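Local coordinates for C3-degrading proteinase (CppA protein) (Streptococcus pneumoniae, PDB 3E0R), which probably degrades complement component C3 and contains two sequence regions related to the glyoxalase clan, at residues 10-15 with 197-202; 41-46 with 54-59; 76-81 with 152-157; 163-168 with 231-236. One frame throughout, in Å; residues are numbered along the deposited sequence.

Contact 1 of 4, residues 10-15 with 197-202; sequences VRIIPT and SMLKFL
Leu202 lays its CD1 methyl over one face of the Arg11 guanidinium, 3.5 Å from NH1, the two side chains running side by side in the same direction. The arginine reaches this place through a chain bent at CG-CD (chi3 77°), and its NE is held beyond the pair by a hydrogen bond to the carbonyl of Glu53. On the same face of the sheet, Ile13 CD1 meets Leu202 CD1 at 4.1 Å, and further along Thr15 CB rests on Met198 CB, the latter a selenomethionine. Strands 9-18 and 196-203 are antiparallel neighbours in the middle of a mixed sheet, and here the N-terminal family region of CppA is joined edge to edge with the C-terminal one. Ile13 and Lys200 form a hydrogen-bonded pair, with Ile13 N to Lys200 O at 2.8 Å and Lys200 N to Ile13 O at 2.7 Å. Each end of the ladder has a classic beta bulge. At one, Val10 N donates to Leu202 O at 2.7 Å while Arg11 N makes only a weak bond to the same oxygen; at the other, Ser197 and Met198 both face Thr15. The face carrying Ile12, Pro14, Leu199 and Phe201 is apolar. Ile12 runs alongside Phe201, its CG1 4.0 Å from CD1 of the ring, and its CG2 branch, anti to the backbone N, meets Leu199 CD2. That same leucine methyl lies beside Pro14 CB at 4.2 Å. Beyond the pair, Phe201 stacks on Phe241 of strand 238-243, and Lys200 on the other face makes a cation-pi contact with Trp240.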
loop_
_atom_site.group_PDB
_atom_site.type_symbol
_atom_site.label_atom_id
_atom_site.label_comp_id
_atom_site.label_asym_id
_atom_site.label_seq_id
_atom_site.Cartn_x
_atom_site.Cartn_y
_atom_site.Cartn_z
ATOM N N VAL A 10 -6.322 -8.944 -11.115
ATOM C CA VAL A 10 -7.555 -8.253 -10.821
ATOM C C VAL A 10 -7.325 -7.120 -9.763
ATOM O O VAL A 10 -7.837 -6.018 -9.925
ATOM C CB VAL A 10 -8.616 -9.295 -10.315
ATOM C CG1 VAL A 10 -9.735 -8.619 -9.523
ATOM C CG2 VAL A 10 -9.153 -10.086 -11.494
ATOM N N ARG A 11 -6.527 -7.404 -8.726
ATOM C CA ARG A 11 -6.179 -6.428 -7.720
ATOM C C ARG A 11 -4.858 -6.767 -7.028
ATOM O O ARG A 11 -4.550 -7.905 -6.822
ATOM C CB ARG A 11 -7.284 -6.364 -6.680
ATOM C CG ARG A 11 -7.208 -5.120 -5.772
ATOM C CD ARG A 11 -8.612 -4.777 -5.185
ATOM N NE ARG A 11 -8.966 -5.672 -4.098
ATOM C CZ ARG A 11 -9.863 -6.679 -4.155
ATOM N NH1 ARG A 11 -10.053 -7.404 -3.046
ATOM N NH2 ARG A 11 -10.575 -6.956 -5.255
ATOM N N ILE A 12 -4.085 -5.742 -6.668
ATOM C CA ILE A 12 -2.853 -5.893 -5.886
ATOM C C ILE A 12 -3.070 -5.298 -4.507
ATOM O O ILE A 12 -3.505 -4.118 -4.370
ATOM C CB ILE A 12 -1.621 -5.260 -6.592
ATOM C CG1 ILE A 12 -1.560 -5.710 -8.077
ATOM C CG2 ILE A 12 -0.310 -5.644 -5.850
ATOM C CD1 ILE A 12 -0.406 -5.103 -8.884
ATOM N N ILE A 13 -2.829 -6.127 -3.473
ATOM C CA ILE A 13 -2.939 -5.702 -2.061
ATOM C C ILE A 13 -1.553 -5.760 -1.335
ATOM O O ILE A 13 -0.970 -6.842 -1.141
ATOM C CB ILE A 13 -3.985 -6.509 -1.296
ATOM C CG1 ILE A 13 -5.339 -6.489 -2.035
ATOM C CG2 ILE A 13 -4.221 -5.974 0.100
ATOM C CD1 ILE A 13 -6.029 -7.805 -1.992
ATOM N N PRO A 14 -1.023 -4.573 -0.966
ATOM C CA PRO A 14 0.187 -4.468 -0.175
ATOM C C PRO A 14 -0.102 -4.778 1.283
ATOM O O PRO A 14 -1.242 -4.583 1.749
ATOM C CB PRO A 14 0.585 -3.027 -0.338
ATOM C CG PRO A 14 -0.750 -2.311 -0.613
ATOM C CD PRO A 14 -1.622 -3.255 -1.300
ATOM N N THR A 15 0.898 -5.394 1.932
ATOM C CA THR A 15 0.959 -5.594 3.370
ATOM C C THR A 15 2.135 -4.772 3.837
ATOM O O THR A 15 3.275 -4.976 3.382
ATOM C CB THR A 15 1.209 -7.078 3.813
ATOM O OG1 THR A 15 0.112 -7.915 3.382
ATOM C CG2 THR A 15 1.422 -7.160 5.373
ATOM N N SER A 197 6.113 -5.797 3.116
ATOM C CA SER A 197 6.595 -7.145 3.304
ATOM C C SER A 197 5.959 -8.158 2.376
ATOM O O SER A 197 6.552 -9.195 2.116
ATOM C CB SER A 197 6.359 -7.593 4.720
ATOM O OG SER A 197 4.981 -7.634 5.034
HETATM N N MSE A 198 4.762 -7.845 1.882
HETATM C CA MSE A 198 4.094 -8.670 0.909
HETATM C C MSE A 198 3.252 -7.876 -0.074
HETATM O O MSE A 198 2.641 -6.898 0.259
HETATM C CB MSE A 198 3.228 -9.668 1.649
HETATM C CG MSE A 198 2.429 -10.596 0.756
HETATM SE SE MSE A 198 1.699 -12.017 1.854
HETATM C CE MSE A 198 -0.176 -11.781 1.388
ATOM N N LEU A 199 3.215 -8.344 -1.305
ATOM C CA LEU A 199 2.205 -7.939 -2.295
ATOM C C LEU A 199 1.325 -9.165 -2.561
ATOM O O LEU A 199 1.847 -10.237 -2.823
ATOM C CB LEU A 199 2.905 -7.472 -3.567
ATOM C CG LEU A 199 3.713 -6.183 -3.355
ATOM C CD1 LEU A 199 4.829 -5.960 -4.352
ATOM C CD2 LEU A 199 2.751 -5.007 -3.384
ATOM N N LYS A 200 0.010 -9.036 -2.423
ATOM C CA LYS A 200 -0.890 -10.109 -2.803
ATOM C C LYS A 200 -1.565 -9.813 -4.133
ATOM O O LYS A 200 -2.086 -8.731 -4.333
ATOM C CB LYS A 200 -1.946 -10.318 -1.740
ATOM C CG LYS A 200 -2.795 -11.516 -2.007
ATOM C CD LYS A 200 -4.100 -11.515 -1.356
ATOM C CE LYS A 200 -4.050 -12.191 -0.036
ATOM N NZ LYS A 200 -2.734 -12.790 0.233
ATOM N N PHE A 201 -1.531 -10.773 -5.051
ATOM C CA PHE A 201 -2.133 -10.633 -6.357
ATOM C C PHE A 201 -3.369 -11.516 -6.442
ATOM O O PHE A 201 -3.280 -12.749 -6.349
ATOM C CB PHE A 201 -1.127 -11.008 -7.451
ATOM C CG PHE A 201 0.152 -10.254 -7.351
ATOM C CD1 PHE A 201 0.404 -9.183 -8.171
ATOM C CD2 PHE A 201 1.121 -10.632 -6.441
ATOM C CE1 PHE A 201 1.579 -8.481 -8.057
ATOM C CE2 PHE A 201 2.280 -9.967 -6.340
ATOM C CZ PHE A 201 2.504 -8.852 -7.136
ATOM N N LEU A 202 -4.520 -10.878 -6.572
ATOM C CA LEU A 202 -5.742 -11.581 -6.873
ATOM C C LEU A 202 -5.882 -11.669 -8.400
ATOM O O LEU A 202 -5.772 -10.660 -9.105
ATOM C CB LEU A 202 -6.931 -10.885 -6.234
ATOM C CG LEU A 202 -6.970 -10.739 -4.713
ATOM C CD1 LEU A 202 -8.364 -10.255 -4.302
ATOM C CD2 LEU A 202 -6.668 -12.035 -3.992
#

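Contact 2 of 4, residues 41-46 with 54-59; sequences SAFLSL and KLVLEE
Leu46 O takes two backbone donors, Lys54 N at 2.8 Å and Leu55 N at 3.1 Å, the second tilted 32° from the carbonyl plane. Lys54 and Leu55 thus both face Leu46, a classic beta bulge near the turn of the hairpin formed by strands 43-47 and 53-59. From there the antiparallel ladder runs through Leu46 N to Leu55 O and the paired bonds of Leu44 with Leu57, ending at a longer one from Glu59 N to Ala42 O, 3.3 Å. On one face four leucines pack together: Leu46 CD1 sits 3.9 Å from both Leu55 CD2 and Leu57 CG, while Leu44 lies beside Leu57. Helix 21-31 covers this side, with Tyr28 against Leu55 and Leu57. On the other face Val56 CG1 lies over the ring of Phe43, 3.9 Å from CG. The ring is put there by chi1 of 67°, which places CG between the backbone N and the carbonyl carbon. Glu58 OE1 comes to the ring edge, 3.7 Å from CD2, with carboxylate and ring planes 9° apart. An acid at this edge meets the slightly positive C-H rim, so the approach is probably mildly favourable.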
loop_
_atom_site.group_PDB
_atom_site.type_symbol
_atom_site.label_atom_id
_atom_site.label_comp_id
_atom_site.label_asym_id
_atom_site.label_seq_id
_atom_site.Cartn_x
_atom_site.Cartn_y
_atom_site.Cartn_z
ATOM N N SER A 41 -5.954 -11.261 14.780
ATOM C CA SER A 41 -4.935 -10.846 15.750
ATOM C C SER A 41 -3.577 -10.546 15.111
ATOM O O SER A 41 -2.836 -9.689 15.592
ATOM C CB SER A 41 -4.732 -11.932 16.802
ATOM O OG SER A 41 -5.953 -12.272 17.441
ATOM N N ALA A 42 -3.235 -11.287 14.061
ATOM C CA ALA A 42 -2.004 -11.056 13.311
ATOM C C ALA A 42 -2.122 -9.764 12.501
ATOM O O ALA A 42 -1.154 -9.019 12.356
ATOM C CB ALA A 42 -1.711 -12.258 12.389
ATOM N N PHE A 43 -3.320 -9.492 11.985
ATOM C CA PHE A 43 -3.486 -8.388 11.059
ATOM C C PHE A 43 -4.875 -7.719 10.930
ATOM O O PHE A 43 -5.960 -8.267 11.179
ATOM C CB PHE A 43 -2.926 -8.759 9.656
ATOM C CG PHE A 43 -3.693 -9.841 8.918
ATOM C CD1 PHE A 43 -5.067 -9.698 8.613
ATOM C CD2 PHE A 43 -3.027 -10.969 8.447
ATOM C CE1 PHE A 43 -5.767 -10.676 7.906
ATOM C CE2 PHE A 43 -3.732 -11.970 7.716
ATOM C CZ PHE A 43 -5.095 -11.816 7.447
ATOM N N LEU A 44 -4.759 -6.489 10.484
ATOM C CA LEU A 44 -5.841 -5.652 10.156
ATOM C C LEU A 44 -5.998 -5.599 8.604
ATOM O O LEU A 44 -5.068 -5.252 7.814
ATOM C CB LEU A 44 -5.548 -4.300 10.805
ATOM C CG LEU A 44 -6.525 -3.154 10.571
ATOM C CD1 LEU A 44 -7.937 -3.466 11.075
ATOM C CD2 LEU A 44 -5.925 -1.897 11.198
ATOM N N SER A 45 -7.190 -5.987 8.194
ATOM C CA SER A 45 -7.606 -5.980 6.815
ATOM C C SER A 45 -8.303 -4.666 6.637
ATOM O O SER A 45 -9.285 -4.448 7.286
ATOM C CB SER A 45 -8.594 -7.153 6.565
ATOM O OG SER A 45 -8.932 -7.303 5.200
ATOM N N LEU A 46 -7.763 -3.779 5.783
ATOM C CA LEU A 46 -8.357 -2.471 5.500
ATOM C C LEU A 46 -8.896 -2.357 4.054
ATOM O O LEU A 46 -8.334 -2.885 3.107
ATOM C CB LEU A 46 -7.358 -1.316 5.764
ATOM C CG LEU A 46 -6.712 -1.235 7.167
ATOM C CD1 LEU A 46 -5.372 -0.501 7.068
ATOM C CD2 LEU A 46 -7.720 -0.557 8.138
ATOM N N LYS A 54 -8.129 -3.765 0.447
ATOM C CA LYS A 54 -7.191 -3.006 -0.377
ATOM C C LYS A 54 -5.794 -2.791 0.250
ATOM O O LYS A 54 -4.854 -2.521 -0.451
ATOM C CB LYS A 54 -7.877 -1.681 -0.800
ATOM C CG LYS A 54 -9.249 -1.983 -1.418
ATOM C CD LYS A 54 -9.766 -0.971 -2.310
ATOM C CE LYS A 54 -11.091 -1.442 -2.991
ATOM N NZ LYS A 54 -11.851 -0.294 -3.558
ATOM N N LEU A 55 -5.694 -2.910 1.567
ATOM C CA LEU A 55 -4.456 -2.727 2.315
ATOM C C LEU A 55 -4.506 -3.644 3.518
ATOM O O LEU A 55 -5.573 -3.875 4.085
ATOM C CB LEU A 55 -4.301 -1.271 2.767
ATOM C CG LEU A 55 -3.026 -0.957 3.589
ATOM C CD1 LEU A 55 -1.726 -1.222 2.844
ATOM C CD2 LEU A 55 -3.096 0.466 4.069
ATOM N N VAL A 56 -3.367 -4.217 3.879
ATOM C CA VAL A 56 -3.275 -5.092 5.051
ATOM C C VAL A 56 -2.119 -4.564 5.888
ATOM O O VAL A 56 -1.055 -4.325 5.350
ATOM C CB VAL A 56 -3.067 -6.609 4.652
ATOM C CG1 VAL A 56 -2.804 -7.488 5.888
ATOM C CG2 VAL A 56 -4.270 -7.138 3.873
ATOM N N LEU A 57 -2.367 -4.310 7.185
ATOM C CA LEU A 57 -1.289 -4.065 8.162
ATOM C C LEU A 57 -0.968 -5.305 8.932
ATOM O O LEU A 57 -1.862 -6.016 9.392
ATOM C CB LEU A 57 -1.654 -2.996 9.174
ATOM C CG LEU A 57 -2.024 -1.633 8.607
ATOM C CD1 LEU A 57 -2.192 -0.750 9.787
ATOM C CD2 LEU A 57 -1.001 -1.085 7.539
ATOM N N GLU A 58 0.314 -5.540 9.123
ATOM C CA GLU A 58 0.774 -6.727 9.806
ATOM C C GLU A 58 1.688 -6.395 10.979
ATOM O O GLU A 58 2.735 -5.768 10.811
ATOM C CB GLU A 58 1.536 -7.562 8.801
ATOM C CG GLU A 58 2.120 -8.758 9.366
ATOM C CD GLU A 58 1.815 -9.955 8.519
ATOM O OE1 GLU A 58 0.604 -10.202 8.225
ATOM O OE2 GLU A 58 2.787 -10.654 8.164
ATOM N N GLU A 59 1.316 -6.865 12.154
ATOM C CA GLU A 59 2.044 -6.517 13.382
ATOM C C GLU A 59 3.372 -7.255 13.536
ATOM O O GLU A 59 3.434 -8.455 13.410
ATOM C CB GLU A 59 1.151 -6.715 14.627
ATOM C CG GLU A 59 0.788 -5.364 15.269
ATOM C CD GLU A 59 0.112 -5.528 16.630
ATOM O OE1 GLU A 59 0.530 -4.851 17.615
ATOM O OE2 GLU A 59 -0.851 -6.332 16.711
#

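Contact 3 of 4, residues 76-81 with 152-157; sequences RLIVKV and EISMEL
Arg76 and Glu156 face each other across strands 74-81 and 151-159, antiparallel neighbours in the second mixed sheet of CppA that join the N-terminal and C-terminal family regions. The backbone ladder is regular, with three hydrogen-bonded pairs: Arg76 with Glu156, Ile78 with Ser154 and Lys80 with Glu152. In the middle one, Ile78 N to Ser154 O and Ser154 N to Ile78 O both measure 2.9 Å.

The apolar contacts lie on the face of Leu77, Val79, Ile153 and Met155. Ile153 lies alongside Val79 and crosses Leu77: its CG2 branch, anti to the backbone N, meets Leu77 CD1 at 3.6 Å, and its CD1 meets Val79 CG2 at 3.8 Å.

The salt bridge lies on the Arg76 side, with Ile78 CD1 against the Glu156 carboxylate, 3.6 Å from OE2. The arginine grips Glu156 side-on with two nitrogens, one to each carboxylate oxygen, and its NH1 forms a second salt bridge with Glu110, so that Arg76 links the two acids. The guanidinium and the Glu156 carboxylate are turned 33° apart, and the two bonds differ: NE reaches OE1 of Glu156 at 3.0 Å from above the carboxylate plane, whereas NH2 meets OE2 on its syn side at 3.1 Å, in a nearly straight bond of 171°.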
loop_
_atom_site.group_PDB
_atom_site.type_symbol
_atom_site.label_atom_id
_atom_site.label_comp_id
_atom_site.label_asym_id
_atom_site.label_seq_id
_atom_site.Cartn_x
_atom_site.Cartn_y
_atom_site.Cartn_z
ATOM N N ARG A 76 6.151 5.475 -1.828
ATOM C CA ARG A 76 4.888 6.121 -1.421
ATOM C C ARG A 76 3.685 5.201 -1.644
ATOM O O ARG A 76 3.643 4.524 -2.634
ATOM C CB ARG A 76 4.630 7.379 -2.244
ATOM C CG ARG A 76 5.284 8.665 -1.764
ATOM C CD ARG A 76 4.523 9.894 -2.274
ATOM N NE ARG A 76 4.442 9.866 -3.730
ATOM C CZ ARG A 76 4.049 10.893 -4.505
ATOM N NH1 ARG A 76 3.661 12.046 -3.997
ATOM N NH2 ARG A 76 4.026 10.758 -5.816
ATOM N N LEU A 77 2.714 5.207 -0.733
ATOM C CA LEU A 77 1.392 4.628 -0.962
ATOM C C LEU A 77 0.503 5.686 -1.504
ATOM O O LEU A 77 0.419 6.762 -0.935
ATOM C CB LEU A 77 0.767 4.126 0.339
ATOM C CG LEU A 77 -0.412 3.111 0.249
ATOM C CD1 LEU A 77 0.030 1.736 -0.228
ATOM C CD2 LEU A 77 -1.107 3.029 1.631
ATOM N N ILE A 78 -0.203 5.371 -2.580
ATOM C CA ILE A 78 -1.076 6.316 -3.285
ATOM C C ILE A 78 -2.518 5.846 -3.165
ATOM O O ILE A 78 -2.862 4.731 -3.486
ATOM C CB ILE A 78 -0.630 6.518 -4.733
ATOM C CG1 ILE A 78 0.874 6.852 -4.775
ATOM C CG2 ILE A 78 -1.459 7.641 -5.439
ATOM C CD1 ILE A 78 1.428 6.884 -6.136
ATOM N N VAL A 79 -3.338 6.707 -2.593
ATOM C CA VAL A 79 -4.750 6.405 -2.326
ATOM C C VAL A 79 -5.539 7.361 -3.180
ATOM O O VAL A 79 -5.555 8.541 -2.931
ATOM C CB VAL A 79 -5.083 6.565 -0.843
ATOM C CG1 VAL A 79 -6.548 6.221 -0.567
ATOM C CG2 VAL A 79 -4.106 5.697 0.030
ATOM N N LYS A 80 -6.097 6.841 -4.250
ATOM C CA LYS A 80 -6.904 7.625 -5.164
ATOM C C LYS A 80 -8.322 7.515 -4.720
ATOM O O LYS A 80 -8.892 6.437 -4.812
ATOM C CB LYS A 80 -6.804 7.067 -6.570
ATOM C CG LYS A 80 -7.733 7.770 -7.622
ATOM C CD LYS A 80 -7.667 6.995 -8.962
ATOM C CE LYS A 80 -8.219 7.805 -10.106
ATOM N NZ LYS A 80 -9.152 8.802 -9.560
ATOM N N VAL A 81 -8.877 8.618 -4.230
ATOM C CA VAL A 81 -10.235 8.690 -3.728
ATOM C C VAL A 81 -11.203 9.078 -4.859
ATOM O O VAL A 81 -10.913 9.959 -5.670
ATOM C CB VAL A 81 -10.292 9.685 -2.549
ATOM C CG1 VAL A 81 -11.731 9.983 -2.091
ATOM C CG2 VAL A 81 -9.472 9.171 -1.423
ATOM N N GLU A 152 -8.785 3.463 -4.324
ATOM C CA GLU A 152 -7.979 2.505 -5.069
ATOM C C GLU A 152 -6.565 2.762 -4.592
ATOM O O GLU A 152 -6.128 3.903 -4.549
ATOM C CB GLU A 152 -8.105 2.781 -6.582
ATOM C CG GLU A 152 -8.181 1.595 -7.474
ATOM C CD GLU A 152 -9.543 1.474 -8.276
ATOM O OE1 GLU A 152 -9.663 2.160 -9.344
ATOM O OE2 GLU A 152 -10.466 0.673 -7.869
ATOM N N ILE A 153 -5.850 1.697 -4.247
ATOM C CA ILE A 153 -4.466 1.760 -3.810
ATOM C C ILE A 153 -3.564 1.553 -4.998
ATOM O O ILE A 153 -3.764 0.673 -5.813
ATOM C CB ILE A 153 -4.115 0.663 -2.754
ATOM C CG1 ILE A 153 -4.952 0.831 -1.501
ATOM C CG2 ILE A 153 -2.580 0.623 -2.371
ATOM C CD1 ILE A 153 -4.874 2.046 -0.849
ATOM N N SER A 154 -2.548 2.380 -5.105
ATOM C CA SER A 154 -1.405 2.002 -5.935
ATOM C C SER A 154 -0.172 2.359 -5.133
ATOM O O SER A 154 -0.282 2.795 -3.970
ATOM C CB SER A 154 -1.486 2.691 -7.298
ATOM O OG SER A 154 -1.488 4.085 -7.195
HETATM N N MSE A 155 1.004 2.180 -5.714
HETATM C CA MSE A 155 2.216 2.522 -4.955
HETATM C C MSE A 155 3.447 2.809 -5.799
HETATM O O MSE A 155 3.563 2.359 -6.946
HETATM C CB MSE A 155 2.524 1.362 -4.006
HETATM C CG MSE A 155 3.004 0.153 -4.729
HETATM SE SE MSE A 155 2.629 -1.419 -3.715
HETATM C CE MSE A 155 0.833 -1.784 -4.445
ATOM N N GLU A 156 4.376 3.542 -5.211
ATOM C CA GLU A 156 5.690 3.688 -5.778
ATOM C C GLU A 156 6.623 2.854 -4.924
ATOM O O GLU A 156 6.526 2.905 -3.697
ATOM C CB GLU A 156 6.114 5.134 -5.793
ATOM C CG GLU A 156 5.429 5.934 -6.844
ATOM C CD GLU A 156 5.293 7.399 -6.506
ATOM O OE1 GLU A 156 5.904 7.893 -5.533
ATOM O OE2 GLU A 156 4.577 8.075 -7.263
ATOM N N LEU A 157 7.490 2.052 -5.557
ATOM C CA LEU A 157 8.402 1.163 -4.859
ATOM C C LEU A 157 9.819 1.519 -5.182
ATOM O O LEU A 157 10.127 1.747 -6.320
ATOM C CB LEU A 157 8.131 -0.283 -5.246
ATOM C CG LEU A 157 6.741 -0.842 -4.918
ATOM C CD1 LEU A 157 6.685 -2.305 -5.208
ATOM C CD2 LEU A 157 6.309 -0.589 -3.467
#

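Contact 4 of 4, residues 163-168 with 231-236; sequences IESFLE and GKDRNN
Arg234 lays its guanidinium flat on the ring of Phe166, with Arg234 CZ 3.9 Å from the centroid of the Phe166 ring and the planes 20° apart, a stacked cation-pi pair. Arg234 NH2 lies 3.4 Å from both CE1 and CZ of Phe166; the group is offset toward the rim. At its edge, NH1 donates to Glu164 O at 3.0 Å; the oxygen lies in the guanidinium plane, yet the donor stands 61° above the carbonyl plane. A water also in that plane links NH1 to Ser165 O.

Next to this stack, the Asp233 carboxylate is shared between two donors on the facing loop. OD1 accepts from Phe166 N at 2.9 Å in an almost straight bond, and OD2 accepts from Ser165 OG at the same length, each oxygen being met on its syn side. The hydroxyl is turned anti to the backbone N (chi1 170°), from where it also accepts from Leu167 N at 2.7 Å, forming an ST turn. Ile163 CD1 packs on the backbone between Arg234 and Asn235, 3.6 Å from Asn235 N.

Behind these groups stands a type I beta turn from Asp233 to Asn236, which follows strand 228-232 and presents the acid and the arginine together. The loop between strand 151-159 and helix 169-172 is held in turn by Lys214, which bonds Phe166 O, and Phe215 meets the Phe166 ring at a slant. With a backbone N-H on one carboxylate oxygen and a hydroxyl on the other, the turn and the loop are joined by hydrogen bonds to Asp233 and by the cation-pi stack of Arg234.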
loop_
_atom_site.group_PDB
_atom_site.type_symbol
_atom_site.label_atom_id
_atom_site.label_comp_id
_atom_site.label_asym_id
_atom_site.label_seq_id
_atom_site.Cartn_x
_atom_site.Cartn_y
_atom_site.Cartn_z
ATOM N N ILE A 163 19.416 -4.936 -9.034
ATOM C CA ILE A 163 18.457 -6.021 -9.095
ATOM C C ILE A 163 17.235 -5.685 -9.973
ATOM O O ILE A 163 16.901 -4.526 -10.206
ATOM C CB ILE A 163 18.004 -6.501 -7.661
ATOM C CG1 ILE A 163 16.966 -5.577 -7.055
ATOM C CG2 ILE A 163 19.201 -6.660 -6.698
ATOM C CD1 ILE A 163 16.180 -6.253 -5.971
ATOM N N GLU A 164 16.597 -6.747 -10.447
ATOM C CA GLU A 164 15.395 -6.700 -11.249
ATOM C C GLU A 164 14.279 -7.395 -10.474
ATOM O O GLU A 164 14.494 -8.411 -9.824
ATOM C CB GLU A 164 15.643 -7.427 -12.572
ATOM C CG GLU A 164 16.272 -6.545 -13.666
ATOM C CD GLU A 164 15.211 -5.779 -14.472
ATOM O OE1 GLU A 164 14.494 -6.425 -15.276
ATOM O OE2 GLU A 164 15.086 -4.539 -14.303
ATOM N N SER A 165 13.084 -6.825 -10.525
ATOM C CA SER A 165 11.931 -7.459 -9.955
ATOM C C SER A 165 11.469 -8.578 -10.895
ATOM O O SER A 165 11.595 -8.489 -12.120
ATOM C CB SER A 165 10.804 -6.457 -9.736
ATOM O OG SER A 165 9.609 -7.127 -9.383
ATOM N N PHE A 166 10.950 -9.631 -10.280
ATOM C CA PHE A 166 10.175 -10.641 -10.957
ATOM C C PHE A 166 8.894 -10.059 -11.557
ATOM O O PHE A 166 8.328 -10.657 -12.477
ATOM C CB PHE A 166 9.818 -11.800 -9.993
ATOM C CG PHE A 166 10.895 -12.832 -9.862
ATOM C CD1 PHE A 166 11.184 -13.690 -10.911
ATOM C CD2 PHE A 166 11.616 -12.958 -8.695
ATOM C CE1 PHE A 166 12.184 -14.658 -10.790
ATOM C CE2 PHE A 166 12.610 -13.911 -8.572
ATOM C CZ PHE A 166 12.888 -14.766 -9.619
ATOM N N LEU A 167 8.442 -8.917 -11.027
ATOM C CA LEU A 167 7.259 -8.227 -11.529
ATOM C C LEU A 167 7.510 -7.506 -12.879
ATOM O O LEU A 167 8.406 -6.645 -13.019
ATOM C CB LEU A 167 6.740 -7.284 -10.448
ATOM C CG LEU A 167 6.356 -8.004 -9.136
ATOM C CD1 LEU A 167 5.696 -7.008 -8.117
ATOM C CD2 LEU A 167 5.460 -9.289 -9.383
ATOM N N GLU A 168 6.748 -7.910 -13.893
ATOM C CA GLU A 168 6.855 -7.297 -15.217
ATOM C C GLU A 168 5.935 -6.093 -15.283
ATOM O O GLU A 168 4.837 -6.123 -14.726
ATOM C CB GLU A 168 6.498 -8.281 -16.344
ATOM C CG GLU A 168 7.375 -9.536 -16.450
ATOM C CD GLU A 168 8.864 -9.214 -16.433
ATOM O OE1 GLU A 168 9.234 -8.076 -16.811
ATOM O OE2 GLU A 168 9.666 -10.086 -16.026
ATOM N N GLY A 231 5.578 -16.820 -3.721
ATOM C CA GLY A 231 6.948 -16.613 -4.171
ATOM C C GLY A 231 7.569 -15.445 -3.439
ATOM O O GLY A 231 6.957 -14.795 -2.580
ATOM N N LYS A 232 8.803 -15.162 -3.795
ATOM C CA LYS A 232 9.586 -14.141 -3.114
ATOM C C LYS A 232 10.371 -13.398 -4.175
ATOM O O LYS A 232 10.918 -14.016 -5.085
ATOM C CB LYS A 232 10.547 -14.791 -2.122
ATOM C CG LYS A 232 11.034 -13.866 -1.029
ATOM C CD LYS A 232 11.740 -14.699 0.023
ATOM C CE LYS A 232 11.799 -14.017 1.333
ATOM N NZ LYS A 232 11.757 -15.001 2.472
ATOM N N ASP A 233 10.388 -12.079 -4.065
ATOM C CA ASP A 233 11.006 -11.236 -5.061
ATOM C C ASP A 233 12.448 -11.032 -4.643
ATOM O O ASP A 233 12.819 -11.295 -3.494
ATOM C CB ASP A 233 10.259 -9.899 -5.196
ATOM C CG ASP A 233 10.563 -9.175 -6.518
ATOM O OD1 ASP A 233 11.251 -9.742 -7.387
ATOM O OD2 ASP A 233 10.096 -8.034 -6.699
ATOM N N ARG A 234 13.255 -10.592 -5.596
ATOM C CA ARG A 234 14.679 -10.371 -5.406
ATOM C C ARG A 234 15.026 -9.335 -4.314
ATOM O O ARG A 234 16.139 -9.336 -3.767
ATOM C CB ARG A 234 15.305 -9.962 -6.748
ATOM C CG ARG A 234 14.974 -10.926 -7.929
ATOM C CD ARG A 234 16.119 -11.024 -8.917
ATOM N NE ARG A 234 15.950 -12.126 -9.870
ATOM C CZ ARG A 234 15.137 -12.095 -10.932
ATOM N NH1 ARG A 234 14.377 -11.027 -11.201
ATOM N NH2 ARG A 234 15.067 -13.146 -11.734
ATOM N N ASN A 235 14.077 -8.463 -3.995
ATOM C CA ASN A 235 14.196 -7.585 -2.852
ATOM C C ASN A 235 13.596 -8.136 -1.542
ATOM O O ASN A 235 13.453 -7.420 -0.539
ATOM C CB ASN A 235 13.564 -6.232 -3.208
ATOM C CG ASN A 235 12.044 -6.297 -3.406
ATOM O OD1 ASN A 235 11.398 -7.335 -3.239
ATOM N ND2 ASN A 235 11.476 -5.158 -3.729
ATOM N N ASN A 236 13.217 -9.408 -1.567
ATOM C CA ASN A 236 12.650 -10.106 -0.412
ATOM C C ASN A 236 11.219 -9.735 0.073
ATOM O O ASN A 236 10.781 -10.209 1.101
ATOM C CB ASN A 236 13.676 -10.189 0.736
ATOM C CG ASN A 236 14.847 -11.079 0.372
ATOM O OD1 ASN A 236 14.643 -12.158 -0.177
ATOM N ND2 ASN A 236 16.068 -10.583 0.551
HETATM O O HOH W 1 12.952 -10.651 -13.949
#

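Contacts 1, 2 and 4 all reach the eight-stranded sheet, whereas contact 3 lies in the seven-stranded one. Contacts 1 and 2 are directly joined, their centres about 12 Å apart, because strands 9-18 and 53-59 are neighbours. Contact 3, also about 12 Å from contact 1 between centres, packs on it through Pro14 and Leu199 against Leu77, Ile153 and Met155, so the two sheets meet there. Contact 4 lies farther out, about 22 Å from contact 2 between centres, and touches contact 1 through Leu167. Along the chain, contact 1 encloses contacts 2 and 3 and alternates with contact 4. Contacts 1 and 3 each pair the N-terminal with the C-terminal family region, tying the two halves together in both sheets.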